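Local coordinates for solute-binding protein (Thermoactinomyces vulgaris, PDB 2ZYN) that probably binds cyclodextrins and related maltose-type sugars outside the cell, acting as the solute-binding component of a carbohydrate transport system, at residues V22-A27 against E52-A57; K60-L65 against V78-D83. One frame throughout, in Å; residues are numbered along the deposited sequence.

Contact 1: V22-A27 against E52-A57; sequences VVWENA and EVVPVA. With GLC (alpha-D-glucopyranose), chain B.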
ATOM      1  N   VAL A  22      20.243 -12.532  -3.878  1.00 21.38           N
ATOM      2  CA  VAL A  22      18.852 -12.836  -4.220  1.00 18.33           C
ATOM      3  C   VAL A  22      17.953 -11.678  -3.790  1.00 18.32           C
ATOM      4  O   VAL A  22      18.057 -11.181  -2.667  1.00 16.85           O
ATOM      5  CB  VAL A  22      18.372 -14.169  -3.575  1.00 19.25           C
ATOM      6  CG1 VAL A  22      16.924 -14.470  -3.935  1.00 20.68           C
ATOM      7  CG2 VAL A  22      19.258 -15.330  -4.005  1.00 20.22           C
ATOM      8  N   VAL A  23      17.085 -11.251  -4.700  1.00 14.83           N
ATOM      9  CA  VAL A  23      16.146 -10.162  -4.442  1.00 15.69           C
ATOM     10  C   VAL A  23      14.725 -10.662  -4.693  1.00 15.01           C
ATOM     11  O   VAL A  23      14.456 -11.252  -5.737  1.00 15.86           O
ATOM     12  CB  VAL A  23      16.446  -8.941  -5.353  1.00 15.84           C
ATOM     13  CG1 VAL A  23      15.346  -7.899  -5.261  1.00 16.03           C
ATOM     14  CG2 VAL A  23      17.784  -8.312  -4.998  1.00 16.15           C
ATOM     15  N   TRP A  24      13.822 -10.445  -3.739  1.00 13.91           N
ATOM     16  CA  TRP A  24      12.406 -10.730  -3.978  1.00 14.22           C
ATOM     17  C   TRP A  24      11.663  -9.457  -4.344  1.00 13.50           C
ATOM     18  O   TRP A  24      11.569  -8.527  -3.536  1.00 13.74           O
ATOM     19  CB  TRP A  24      11.731 -11.385  -2.770  1.00 15.42           C
ATOM     20  CG  TRP A  24      12.177 -12.783  -2.472  1.00 15.63           C
ATOM     21  CD1 TRP A  24      12.881 -13.620  -3.291  1.00 17.93           C
ATOM     22  CD2 TRP A  24      11.914 -13.519  -1.274  1.00 18.48           C
ATOM     23  NE1 TRP A  24      13.092 -14.826  -2.665  1.00 18.44           N
ATOM     24  CE2 TRP A  24      12.506 -14.792  -1.428  1.00 17.82           C
ATOM     25  CE3 TRP A  24      11.241 -13.225  -0.080  1.00 17.55           C
ATOM     26  CZ2 TRP A  24      12.449 -15.771  -0.428  1.00 18.06           C
ATOM     27  CZ3 TRP A  24      11.182 -14.197   0.912  1.00 18.65           C
ATOM     28  CH2 TRP A  24      11.784 -15.456   0.728  1.00 18.33           C
ATOM     29  N   GLU A  25      11.145  -9.421  -5.570  1.00 13.12           N
ATOM     30  CA  GLU A  25      10.323  -8.312  -6.038  1.00 11.65           C
ATOM     31  C   GLU A  25       8.889  -8.785  -6.233  1.00 12.60           C
ATOM     32  O   GLU A  25       8.649  -9.964  -6.496  1.00 10.78           O
ATOM     33  CB  GLU A  25      10.891  -7.719  -7.339  1.00 13.32           C
ATOM     34  CG  GLU A  25      10.096  -6.550  -7.947  1.00 12.35           C
ATOM     35  CD  GLU A  25       9.980  -5.341  -7.023  1.00 13.06           C
ATOM     36  OE1 GLU A  25       9.130  -5.354  -6.108  1.00 13.86           O
ATOM     37  OE2 GLU A  25      10.726  -4.360  -7.229  1.00 15.15           O
ATOM     38  N   ASN A  26       7.945  -7.860  -6.083  1.00 12.60           N
ATOM     39  CA  ASN A  26       6.522  -8.134  -6.262  1.00 14.22           C
ATOM     40  C   ASN A  26       6.237  -8.899  -7.554  1.00 14.99           C
ATOM     41  O   ASN A  26       6.689  -8.504  -8.633  1.00 15.75           O
ATOM     42  CB  ASN A  26       5.730  -6.821  -6.231  1.00 13.69           C
ATOM     43  CG  ASN A  26       4.223  -7.032  -6.277  1.00 12.73           C
ATOM     44  OD1 ASN A  26       3.710  -8.080  -5.881  1.00 12.85           O
ATOM     45  ND2 ASN A  26       3.502  -6.013  -6.743  1.00 14.89           N
ATOM     46  N   ALA A  27       5.492  -9.996  -7.423  1.00 15.03           N
ATOM     47  CA  ALA A  27       5.143 -10.851  -8.552  1.00 15.31           C
ATOM     48  C   ALA A  27       3.976 -10.271  -9.342  1.00 16.69           C
ATOM     49  O   ALA A  27       2.878 -10.848  -9.375  1.00 16.44           O
ATOM     50  CB  ALA A  27       4.828 -12.269  -8.068  1.00 14.34           C
ATOM     51  N   GLU A  52      19.929 -12.407  -8.679  1.00 21.13           N
ATOM     52  CA  GLU A  52      18.720 -13.079  -9.134  1.00 20.01           C
ATOM     53  C   GLU A  52      17.481 -12.406  -8.548  1.00 18.66           C
ATOM     54  O   GLU A  52      17.284 -12.392  -7.331  1.00 17.60           O
ATOM     55  CB  GLU A  52      18.758 -14.561  -8.758  1.00 20.31           C
ATOM     56  CG  GLU A  52      17.547 -15.363  -9.217  1.00 24.25           C
ATOM     57  CD  GLU A  52      17.513 -16.772  -8.646  1.00 26.14           C
ATOM     58  OE1 GLU A  52      17.886 -16.966  -7.471  1.00 28.82           O
ATOM     59  OE2 GLU A  52      17.093 -17.689  -9.376  1.00 26.63           O
ATOM     60  N   VAL A  53      16.653 -11.848  -9.429  1.00 17.24           N
ATOM     61  CA  VAL A  53      15.404 -11.209  -9.020  1.00 16.31           C
ATOM     62  C   VAL A  53      14.246 -12.190  -9.188  1.00 16.17           C
ATOM     63  O   VAL A  53      13.885 -12.557 -10.308  1.00 17.50           O
ATOM     64  CB  VAL A  53      15.128  -9.909  -9.806  1.00 15.70           C
ATOM     65  CG1 VAL A  53      13.834  -9.247  -9.321  1.00 15.74           C
ATOM     66  CG2 VAL A  53      16.297  -8.945  -9.664  1.00 14.80           C
ATOM     67  N   VAL A  54      13.677 -12.601  -8.058  1.00 15.70           N
ATOM     68  CA  VAL A  54      12.627 -13.616  -8.018  1.00 15.46           C
ATOM     69  C   VAL A  54      11.277 -12.985  -7.661  1.00 14.69           C
ATOM     70  O   VAL A  54      11.177 -12.254  -6.676  1.00 13.63           O
ATOM     71  CB  VAL A  54      12.982 -14.729  -6.994  1.00 15.78           C
ATOM     72  CG1 VAL A  54      11.869 -15.772  -6.889  1.00 17.44           C
ATOM     73  CG2 VAL A  54      14.313 -15.386  -7.350  1.00 16.23           C
ATOM     74  N   PRO A  55      10.231 -13.260  -8.470  1.00 14.71           N
ATOM     75  CA  PRO A  55       8.908 -12.733  -8.162  1.00 13.73           C
ATOM     76  C   PRO A  55       8.234 -13.467  -7.001  1.00 14.20           C
ATOM     77  O   PRO A  55       8.057 -14.690  -7.046  1.00 13.80           O
ATOM     78  CB  PRO A  55       8.132 -12.936  -9.469  1.00 14.33           C
ATOM     79  CG  PRO A  55       8.776 -14.090 -10.112  1.00 14.37           C
ATOM     80  CD  PRO A  55      10.233 -14.048  -9.715  1.00 15.20           C
ATOM     81  N   VAL A  56       7.911 -12.705  -5.961  1.00 13.08           N
ATOM     82  CA  VAL A  56       7.118 -13.170  -4.828  1.00 14.21           C
ATOM     83  C   VAL A  56       6.106 -12.075  -4.505  1.00 12.78           C
ATOM     84  O   VAL A  56       6.485 -10.918  -4.305  1.00 13.41           O
ATOM     85  CB  VAL A  56       7.985 -13.433  -3.564  1.00 11.96           C
ATOM     86  CG1 VAL A  56       7.129 -13.987  -2.427  1.00 12.46           C
ATOM     87  CG2 VAL A  56       9.144 -14.381  -3.867  1.00 14.49           C
ATOM     88  N   ALA A  57       4.825 -12.441  -4.461  1.00 13.81           N
ATOM     89  CA  ALA A  57       3.751 -11.485  -4.170  1.00 12.90           C
ATOM     90  C   ALA A  57       4.073 -10.569  -2.993  1.00 13.48           C
ATOM     91  O   ALA A  57       4.513 -11.026  -1.939  1.00 13.26           O
ATOM     92  CB  ALA A  57       2.437 -12.215  -3.936  1.00 13.19           C
TER
HETATM   93  C1  GLC B   2      -1.850  -9.838  -6.461  1.00 24.16           C
HETATM   94  C2  GLC B   2      -0.411  -9.527  -6.817  1.00 21.51           C
HETATM   95  C3  GLC B   2      -0.012  -8.099  -6.401  1.00 21.44           C
HETATM   96  C4  GLC B   2      -0.974  -6.998  -6.920  1.00 21.75           C
HETATM   97  C5  GLC B   2      -2.506  -7.439  -6.777  1.00 23.03           C
HETATM   98  C6  GLC B   2      -3.457  -6.713  -7.739  1.00 22.26           C
HETATM   99  O2  GLC B   2       0.526 -10.468  -6.263  1.00 22.49           O
HETATM  100  O3  GLC B   2       1.320  -7.830  -6.844  1.00 20.27           O
HETATM  101  O4  GLC B   2      -0.727  -5.869  -6.089  1.00 18.23           O
HETATM  102  O5  GLC B   2      -2.770  -8.880  -6.978  1.00 24.02           O
HETATM  103  O6  GLC B   2      -2.991  -6.888  -9.067  1.00 27.54           O
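The indole of Trp-24 carries Val-56 on one face. CG2 of Val-56 sits 3.8 Å from the centroid of the five-membered ring of Trp-24, only 13° off the normal: a CH-pi contact. CB of Val-54 comes obliquely, 3.9 Å from CD1 of Trp-24. The indole CG lies beside the backbone N (chi1 -69°), which stands the ring up from the sheet next to Val-54. The other flat group is the amide of Asn-26, just past the end of strand 20-25. Its OD1 accepts a hydrogen bond from O3 of the chain B glucose at 2.6 Å. Its ND2 gives the same O3 a weak one.

Beneath the indole run two parallel strands. Val-23 N bonds to Glu-52 O (2.9 Å), and Val-54 N returns a bond to Val-23 O (2.8 Å). Glu-25 N bonds to Val-54 O, and Val-56 N to Glu-25 O. On the face opposite Trp-24, CB of Glu-25 packs on CG1 of Val-53. Together with helix 31-47 the strands form a beta-alpha-beta unit.

OE1 of Glu-25 accepts the N-H of Asn-26 (2.8 Å) through its anti lone pair. Its OE2 is bonded to Thr-36 and salt-bridged to Lys-126, which probably offsets the buried charge. Leu-58 N also donates to OD1 of Asn-26, while ND2 bonds to Gln-32. These bonds fix the amide's rotation and present it to the sugar.

Contact 2: K60-L65 against V78-D83; sequences KQQEKL and VTWPHD. With GLC (alpha-D-glucopyranose), chain C; GLC (alpha-D-glucopyranose), chain D.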
ATOM      1  N   LYS A  60       2.893 -11.633   0.332  1.00 14.30           N
ATOM      2  CA  LYS A  60       3.313 -12.969   0.742  1.00 14.43           C
ATOM      3  C   LYS A  60       4.774 -12.994   1.193  1.00 14.42           C
ATOM      4  O   LYS A  60       5.208 -13.958   1.834  1.00 15.91           O
ATOM      5  CB  LYS A  60       3.074 -13.985  -0.378  1.00 15.10           C
ATOM      6  CG  LYS A  60       1.599 -14.265  -0.670  1.00 20.10           C
ATOM      7  CD  LYS A  60       1.419 -15.383  -1.700  1.00 24.10           C
ATOM      8  CE  LYS A  60       1.630 -16.767  -1.087  1.00 28.00           C
ATOM      9  NZ  LYS A  60       1.471 -17.861  -2.088  1.00 30.09           N
ATOM     10  N   GLN A  61       5.520 -11.932   0.875  1.00 14.37           N
ATOM     11  CA  GLN A  61       6.962 -11.890   1.135  1.00 12.49           C
ATOM     12  C   GLN A  61       7.352 -12.011   2.607  1.00 11.26           C
ATOM     13  O   GLN A  61       8.298 -12.731   2.931  1.00 14.01           O
ATOM     14  CB  GLN A  61       7.606 -10.634   0.527  1.00 12.38           C
ATOM     15  CG  GLN A  61       7.779 -10.713  -0.987  1.00 13.14           C
ATOM     16  CD  GLN A  61       8.757  -9.696  -1.554  1.00 13.98           C
ATOM     17  OE1 GLN A  61       8.642  -9.289  -2.711  1.00 15.17           O
ATOM     18  NE2 GLN A  61       9.727  -9.293  -0.750  1.00 10.40           N
ATOM     19  N   GLN A  62       6.641 -11.308   3.489  1.00 12.92           N
ATOM     20  CA  GLN A  62       6.968 -11.331   4.920  1.00 13.68           C
ATOM     21  C   GLN A  62       6.734 -12.712   5.513  1.00 15.50           C
ATOM     22  O   GLN A  62       7.554 -13.204   6.295  1.00 15.67           O
ATOM     23  CB  GLN A  62       6.185 -10.257   5.688  1.00 13.87           C
ATOM     24  CG  GLN A  62       6.507 -10.192   7.189  1.00 12.42           C
ATOM     25  CD  GLN A  62       6.181  -8.846   7.823  1.00 14.68           C
ATOM     26  OE1 GLN A  62       6.302  -8.677   9.039  1.00 16.56           O
ATOM     27  NE2 GLN A  62       5.773  -7.888   7.008  1.00 12.00           N
ATOM     28  N   GLU A  63       5.625 -13.339   5.126  1.00 17.25           N
ATOM     29  CA  GLU A  63       5.310 -14.690   5.582  1.00 18.79           C
ATOM     30  C   GLU A  63       6.309 -15.714   5.045  1.00 18.68           C
ATOM     31  O   GLU A  63       6.716 -16.622   5.771  1.00 19.29           O
ATOM     32  CB  GLU A  63       3.873 -15.082   5.214  1.00 20.04           C
ATOM     33  CG  GLU A  63       2.792 -14.300   5.967  1.00 27.32           C
ATOM     34  CD  GLU A  63       2.893 -14.436   7.483  1.00 30.79           C
ATOM     35  OE1 GLU A  63       3.215 -15.542   7.976  1.00 33.36           O
ATOM     36  OE2 GLU A  63       2.648 -13.431   8.184  1.00 33.39           O
ATOM     37  N   LYS A  64       6.721 -15.545   3.789  1.00 17.69           N
ATOM     38  CA  LYS A  64       7.684 -16.451   3.154  1.00 17.31           C
ATOM     39  C   LYS A  64       9.078 -16.349   3.783  1.00 18.21           C
ATOM     40  O   LYS A  64       9.750 -17.367   3.983  1.00 19.09           O
ATOM     41  CB  LYS A  64       7.757 -16.200   1.644  1.00 17.63           C
ATOM     42  CG  LYS A  64       8.561 -17.236   0.866  1.00 18.65           C
ATOM     43  CD  LYS A  64       8.689 -16.847  -0.603  1.00 19.52           C
ATOM     44  CE  LYS A  64       9.469 -17.883  -1.395  1.00 22.05           C
ATOM     45  NZ  LYS A  64       8.721 -19.162  -1.538  1.00 23.59           N
ATOM     46  N   LEU A  65       9.505 -15.127   4.099  1.00 15.90           N
ATOM     47  CA  LEU A  65      10.802 -14.907   4.752  1.00 17.65           C
ATOM     48  C   LEU A  65      10.822 -15.463   6.175  1.00 18.91           C
ATOM     49  O   LEU A  65      11.859 -15.944   6.645  1.00 18.54           O
ATOM     50  CB  LEU A  65      11.171 -13.417   4.758  1.00 16.25           C
ATOM     51  CG  LEU A  65      12.584 -13.033   5.225  1.00 19.05           C
ATOM     52  CD1 LEU A  65      13.669 -13.649   4.341  1.00 19.54           C
ATOM     53  CD2 LEU A  65      12.738 -11.523   5.284  1.00 19.01           C
ATOM     54  N   VAL A  78      14.308  -7.833   0.322  1.00 12.72           N
ATOM     55  CA  VAL A  78      12.871  -8.104   0.267  1.00 12.03           C
ATOM     56  C   VAL A  78      12.113  -6.774   0.257  1.00 10.80           C
ATOM     57  O   VAL A  78      12.698  -5.724   0.512  1.00  9.40           O
ATOM     58  CB  VAL A  78      12.408  -8.969   1.473  1.00 12.32           C
ATOM     59  CG1 VAL A  78      13.036 -10.365   1.414  1.00 11.26           C
ATOM     60  CG2 VAL A  78      12.747  -8.279   2.807  1.00 14.36           C
ATOM     61  N   THR A  79      10.819  -6.819  -0.046  1.00 10.31           N
ATOM     62  CA  THR A  79       9.997  -5.607  -0.077  1.00  9.35           C
ATOM     63  C   THR A  79       8.549  -5.849   0.352  1.00 10.74           C
ATOM     64  O   THR A  79       7.943  -6.857  -0.007  1.00  8.84           O
ATOM     65  CB  THR A  79      10.043  -4.926  -1.480  1.00 10.70           C
ATOM     66  OG1 THR A  79       9.342  -3.677  -1.436  1.00 10.88           O
ATOM     67  CG2 THR A  79       9.449  -5.838  -2.570  1.00 10.79           C
ATOM     68  N   TRP A  80       8.025  -4.912   1.136  1.00 10.48           N
ATOM     69  CA  TRP A  80       6.602  -4.852   1.490  1.00 11.91           C
ATOM     70  C   TRP A  80       6.253  -3.482   2.066  1.00 10.65           C
ATOM     71  O   TRP A  80       7.152  -2.762   2.521  1.00 11.92           O
ATOM     72  CB  TRP A  80       6.183  -5.985   2.446  1.00 11.67           C
ATOM     73  CG  TRP A  80       6.984  -6.117   3.705  1.00 12.67           C
ATOM     74  CD1 TRP A  80       6.905  -5.332   4.820  1.00 13.35           C
ATOM     75  CD2 TRP A  80       7.959  -7.124   3.990  1.00 12.55           C
ATOM     76  NE1 TRP A  80       7.782  -5.783   5.778  1.00 13.05           N
ATOM     77  CE2 TRP A  80       8.441  -6.881   5.296  1.00 13.06           C
ATOM     78  CE3 TRP A  80       8.477  -8.207   3.267  1.00 12.45           C
ATOM     79  CZ2 TRP A  80       9.424  -7.679   5.895  1.00 11.19           C
ATOM     80  CZ3 TRP A  80       9.455  -9.003   3.862  1.00 13.98           C
ATOM     81  CH2 TRP A  80       9.913  -8.735   5.169  1.00 14.72           C
ATOM     82  N   PRO A  81       4.957  -3.103   2.033  1.00 10.99           N
ATOM     83  CA  PRO A  81       4.564  -1.816   2.620  1.00 10.56           C
ATOM     84  C   PRO A  81       4.932  -1.712   4.104  1.00 10.75           C
ATOM     85  O   PRO A  81       4.918  -2.709   4.821  1.00 11.16           O
ATOM     86  CB  PRO A  81       3.046  -1.785   2.433  1.00 12.43           C
ATOM     87  CG  PRO A  81       2.772  -2.735   1.318  1.00 11.91           C
ATOM     88  CD  PRO A  81       3.800  -3.814   1.455  1.00 11.66           C
ATOM     89  N   HIS A  82       5.248  -0.497   4.541  1.00 11.04           N
ATOM     90  CA  HIS A  82       5.872  -0.251   5.839  1.00 10.23           C
ATOM     91  C   HIS A  82       5.020  -0.581   7.068  1.00 10.72           C
ATOM     92  O   HIS A  82       5.549  -0.609   8.178  1.00 13.01           O
ATOM     93  CB  HIS A  82       6.274   1.217   5.926  1.00  9.56           C
ATOM     94  CG  HIS A  82       5.104   2.135   6.061  1.00 10.54           C
ATOM     95  ND1 HIS A  82       4.674   2.621   7.277  1.00 13.84           N
ATOM     96  CD2 HIS A  82       4.242   2.620   5.137  1.00  9.54           C
ATOM     97  CE1 HIS A  82       3.612   3.383   7.093  1.00 11.22           C
ATOM     98  NE2 HIS A  82       3.331   3.400   5.803  1.00 12.74           N
ATOM     99  N   ASP A  83       3.714  -0.796   6.893  1.00 10.58           N
ATOM    100  CA  ASP A  83       2.827  -1.015   8.044  1.00 11.58           C
ATOM    101  C   ASP A  83       3.273  -2.183   8.921  1.00 12.20           C
ATOM    102  O   ASP A  83       3.108  -2.150  10.139  1.00 12.29           O
ATOM    103  CB  ASP A  83       1.362  -1.201   7.623  1.00 12.84           C
ATOM    104  CG  ASP A  83       1.181  -2.287   6.587  1.00 10.69           C
ATOM    105  OD1 ASP A  83       1.635  -2.092   5.442  1.00  9.68           O
ATOM    106  OD2 ASP A  83       0.550  -3.322   6.895  1.00 12.32           O
TER
HETATM  107  C1  GLC C   5      -2.264  -2.891   2.982  1.00 13.06           C
HETATM  108  C2  GLC C   5      -1.113  -3.198   3.928  1.00 12.86           C
HETATM  109  C3  GLC C   5      -0.887  -4.710   4.029  1.00 12.65           C
HETATM  110  C4  GLC C   5      -2.204  -5.479   4.392  1.00 12.84           C
HETATM  111  C5  GLC C   5      -3.365  -5.049   3.472  1.00 14.02           C
HETATM  112  C6  GLC C   5      -4.715  -5.561   3.921  1.00 14.99           C
HETATM  113  O2  GLC C   5       0.080  -2.538   3.541  1.00 14.78           O
HETATM  114  O3  GLC C   5       0.150  -5.080   4.890  1.00 12.30           O
HETATM  115  O4  GLC C   5      -1.960  -6.843   4.177  1.00 11.74           O
HETATM  116  O5  GLC C   5      -3.450  -3.600   3.384  1.00 13.86           O
HETATM  117  O6  GLC C   5      -5.639  -5.462   2.859  1.00 15.20           O
HETATM  118  C1  GLC D   4      -1.859  -1.777  -2.285  1.00 13.17           C
HETATM  119  C2  GLC D   4      -0.785  -1.223  -1.323  1.00 13.24           C
HETATM  120  C3  GLC D   4      -0.706  -2.022   0.041  1.00 11.77           C
HETATM  121  C4  GLC D   4      -2.082  -2.450   0.596  1.00 11.77           C
HETATM  122  C5  GLC D   4      -2.941  -3.132  -0.494  1.00 13.93           C
HETATM  123  C6  GLC D   4      -4.333  -3.529   0.019  1.00 13.47           C
HETATM  124  O2  GLC D   4       0.514  -1.214  -1.941  1.00 13.64           O
HETATM  125  O3  GLC D   4      -0.118  -1.214   1.048  1.00 12.34           O
HETATM  126  O4  GLC D   4      -1.906  -3.358   1.682  1.00 13.16           O
HETATM  127  O5  GLC D   4      -3.094  -2.273  -1.641  1.00 12.99           O
HETATM  128  O6  GLC D   4      -4.859  -4.512  -0.836  1.00 13.70           O
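Gln-62 lies over one face of the Trp-80 indole. Its CB stands 3.8 Å from the centroid of the six-membered ring of Trp-80, 5° off the normal. CG is anti to the backbone N (chi1 -178°) and the chain runs on extended, which carries the amide across the same face, its plane 26° from the ring. At the ring edge, CD2 of Leu-65 is 4.0 Å from CH2 of Trp-80, and CB of Gln-61 is 3.8 Å from CE3 of Trp-80. CD2 of Leu-65 also touches CG1 of Val-78 (4.1 Å).

Helix 61-68 thus packs on strand 77-81, which pairs antiparallel with strand 278-286, as in type 2 periplasmic binding proteins. Replacing Trp-80 by an alanine would probably open a gap under Gln-62 and leave CD2 of Leu-65 with Val-78 alone across this contact.

Further out, Lys-91 holds OE1 of Gln-62 and Tyr-285 meets the Trp-80 ring. Beyond the strand, Asp-83 grips the chain C glucose with both oxygens: OD1 accepts from O2 at 2.5 Å, very short, and OD2 from O3 at 2.7 Å. CG of Pro-81 lies 3.3 Å from O3 of the chain D glucose. Trp-360 adds a weak hydrogen bond to OD2 of Asp-83.

In the fold
Strand 20-25 comes first, and helix 31-47 leads to strand 50-55. Contact 1 closes that loop. The chain then enters helix 61-68 and returns in strand 77-81, where contact 2 closes a second, shorter loop. The two follow in series and neither encloses the other. In space they touch, with centres 11 Å apart. Helix 61-68 packs on the Trp-24 and Val-56 side of contact 1, and helix 31-47 on the Val-53 side. Backbone bonds from Val-22 and Trp-24 to Leu-77 set strand 20-25 between strands 50-55 and 77-81. Asn-26 and Asp-83 bring both contacts to the bound glucose units.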